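Galactose-binding like protein (Bacteroides thetaiotaomicron, PDB 7M1A) is a calcium-binding SusE-like protein whose galactose-binding-like domain, the part in this chain, probably recognises or processes carbohydrate. Local coordinates at residues W74-E79 and N167-E172. Numbering follows the deposited sequence.
Sequences WAIQDE and NICFTE. With CA (calcium ion), chain F.
Trp74 and the pair Thr171-Glu172 form a classic beta bulge, two residues of strand 169-176 set against one at the end of the antiparallel neighbour 70-74, in the beta-sandwich of a galactose-binding-like domain. Trp74 N donates to Glu172 O at 2.9 Å (166° at the hydrogen), and Thr171 N returns a bond of 3.0 Å to Trp74 O. Trp74 O also sits at the edge of the Phe170 ring, near its plane, 3.3 Å from Phe170 CB. On the tryptophan side, Glu172 O lies in the indole plane beside CE3. Thr171 CG2 is wedged among carbonyls, 3.3 Å from Ala75 O, and meets Trp74 CB. With OG1 anti to the backbone N (chi1 -178°), the methyl lies between N and the carbonyl carbon, where it touches Trp74 O and Ala75 O, while OG1 bonds to Val43 O. Past the bulge a water carries the backbone link, accepting from Ile76 N and donating to Cys169 O. Ile76 runs CG1 along the Phe170-Thr171 peptide, 3.8 Å from Phe170 C, and brings CD1 to Cys169 SG at 4.1 Å. Cut back to an alanine, this side chain is likely to lose both its reach to Cys169 SG and its cover over the Phe170-Thr171 peptide, opening a gap there. Gln77, next along, centres an inverse gamma turn, and its backbone bonds to Ser35. The bulge also places two consecutive calcium ligands: Thr171 gives its carbonyl oxygen, and Glu172, bent at chi2 (66°), curls its carboxylate back to the same ion. Tyr28 O, Asn31 OD1, Arg33 O and a water complete the site, while Lys5 forms a salt bridge with Glu172 OE2. Thr171 O and Glu172 OE1 each stand 2.3 Å from the calcium.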
loop_
_atom_site.group_PDB
_atom_site.type_symbol
_atom_site.label_atom_id
_atom_site.label_comp_id
_atom_site.label_asym_id
_atom_site.label_seq_id
_atom_site.Cartn_x
_atom_site.Cartn_y
_atom_site.Cartn_z
ATOM N N TRP A 74 -0.310 10.739 16.614
ATOM C CA TRP A 74 0.944 10.942 17.353
ATOM C C TRP A 74 2.073 11.211 16.354
ATOM O O TRP A 74 2.305 10.415 15.456
ATOM C CB TRP A 74 1.336 9.681 18.195
ATOM C CG TRP A 74 0.389 9.494 19.337
ATOM C CD1 TRP A 74 0.627 9.874 20.623
ATOM C CD2 TRP A 74 -0.957 8.913 19.333
ATOM N NE1 TRP A 74 -0.446 9.534 21.422
ATOM C CE2 TRP A 74 -1.425 8.907 20.664
ATOM C CE3 TRP A 74 -1.752 8.236 18.415
ATOM C CZ2 TRP A 74 -2.645 8.384 21.076
ATOM C CZ3 TRP A 74 -2.977 7.695 18.775
ATOM C CH2 TRP A 74 -3.439 7.799 20.105
ATOM N N ALA A 75 2.877 12.204 16.653
ATOM C CA ALA A 75 4.167 12.460 16.046
ATOM C C ALA A 75 5.181 11.376 16.470
ATOM O O ALA A 75 5.048 10.734 17.523
ATOM C CB ALA A 75 4.664 13.859 16.430
ATOM N N ILE A 76 6.200 11.180 15.621
ATOM C CA ILE A 76 7.277 10.248 15.988
ATOM C C ILE A 76 7.895 10.774 17.309
ATOM O O ILE A 76 8.064 11.989 17.524
ATOM C CB ILE A 76 8.312 10.211 14.838
ATOM C CG1 ILE A 76 7.679 9.590 13.569
ATOM C CG2 ILE A 76 9.626 9.492 15.243
ATOM C CD1 ILE A 76 8.500 9.855 12.300
ATOM N N GLN A 77 8.067 9.860 18.272
ATOM C CA GLN A 77 8.183 10.243 19.705
ATOM C C GLN A 77 9.608 10.567 20.201
ATOM O O GLN A 77 10.185 9.915 21.110
ATOM C CB GLN A 77 7.560 9.111 20.535
ATOM C CG GLN A 77 6.046 8.907 20.314
ATOM C CD GLN A 77 5.204 9.983 20.976
ATOM O OE1 GLN A 77 4.465 10.822 20.342
ATOM N NE2 GLN A 77 5.228 9.910 22.285
ATOM N N ASP A 78 10.182 11.578 19.551
ATOM C CA ASP A 78 11.491 12.030 20.010
ATOM C C ASP A 78 11.658 13.527 19.734
ATOM O O ASP A 78 10.804 14.131 19.040
ATOM C CB ASP A 78 12.590 11.217 19.317
ATOM C CG ASP A 78 12.485 11.141 17.800
ATOM O OD1 ASP A 78 12.100 12.121 17.186
ATOM O OD2 ASP A 78 12.762 10.050 17.264
ATOM N N GLU A 79 12.723 14.111 20.343
ATOM C CA GLU A 79 12.808 15.563 20.238
ATOM C C GLU A 79 13.038 16.049 18.817
ATOM O O GLU A 79 12.558 17.156 18.478
ATOM C CB GLU A 79 13.941 16.059 21.106
ATOM C CG GLU A 79 13.575 15.942 22.579
ATOM C CD GLU A 79 14.633 16.526 23.496
ATOM O OE1 GLU A 79 14.402 16.524 24.731
ATOM O OE2 GLU A 79 15.689 16.974 22.948
ATOM N N ASN A 167 5.213 18.435 3.463
ATOM C CA ASN A 167 5.514 17.053 3.813
ATOM C C ASN A 167 4.818 16.650 5.104
ATOM O O ASN A 167 4.452 17.471 5.920
ATOM C CB ASN A 167 7.037 16.847 3.795
ATOM C CG ASN A 167 7.540 16.854 2.372
ATOM O OD1 ASN A 167 7.256 15.909 1.606
ATOM N ND2 ASN A 167 8.298 17.871 1.992
ATOM N N ILE A 168 4.744 15.340 5.318
ATOM C CA ILE A 168 4.238 14.861 6.592
ATOM C C ILE A 168 4.958 13.576 7.015
ATOM O O ILE A 168 5.217 12.677 6.207
ATOM C CB ILE A 168 2.687 14.666 6.567
ATOM C CG1 ILE A 168 2.115 14.270 7.935
ATOM C CG2 ILE A 168 2.296 13.669 5.464
ATOM C CD1 ILE A 168 0.614 14.296 8.001
ATOM N N CYS A 169 5.230 13.440 8.332
ATOM C CA CYS A 169 5.636 12.160 8.905
ATOM C C CYS A 169 4.957 12.066 10.296
ATOM O O CYS A 169 4.799 13.067 10.995
ATOM C CB CYS A 169 7.164 12.073 9.030
ATOM S SG CYS A 169 7.975 13.300 10.087
ATOM N N PHE A 170 4.654 10.850 10.728
ATOM C CA PHE A 170 4.087 10.605 12.045
ATOM C C PHE A 170 4.110 9.096 12.315
ATOM O O PHE A 170 4.411 8.315 11.368
ATOM C CB PHE A 170 2.692 11.201 12.277
ATOM C CG PHE A 170 1.608 10.582 11.459
ATOM C CD1 PHE A 170 1.465 10.935 10.094
ATOM C CD2 PHE A 170 0.705 9.695 12.006
ATOM C CE1 PHE A 170 0.425 10.408 9.319
ATOM C CE2 PHE A 170 -0.338 9.155 11.214
ATOM C CZ PHE A 170 -0.435 9.504 9.879
ATOM N N THR A 171 3.818 8.672 13.577
ATOM C CA THR A 171 4.001 7.279 13.956
ATOM C C THR A 171 2.686 6.490 14.063
ATOM O O THR A 171 2.754 5.232 13.866
ATOM C CB THR A 171 4.819 7.121 15.246
ATOM O OG1 THR A 171 4.990 5.726 15.526
ATOM C CG2 THR A 171 4.157 7.735 16.477
ATOM N N GLU A 172 1.540 7.080 14.444
ATOM C CA GLU A 172 0.344 6.277 14.698
ATOM C C GLU A 172 -0.866 7.195 14.634
ATOM O O GLU A 172 -0.770 8.378 15.026
ATOM C CB GLU A 172 0.384 5.607 16.098
ATOM C CG GLU A 172 -0.689 4.551 16.356
ATOM C CD GLU A 172 -0.583 3.285 15.497
ATOM O OE1 GLU A 172 0.443 3.074 14.825
ATOM O OE2 GLU A 172 -1.501 2.466 15.586
HETATM CA CA CA F . 2.737 3.049 14.590
HETATM O O HOH W 1 6.251 12.992 13.362
HETATM O O HOH W 2 5.029 2.579 14.811
#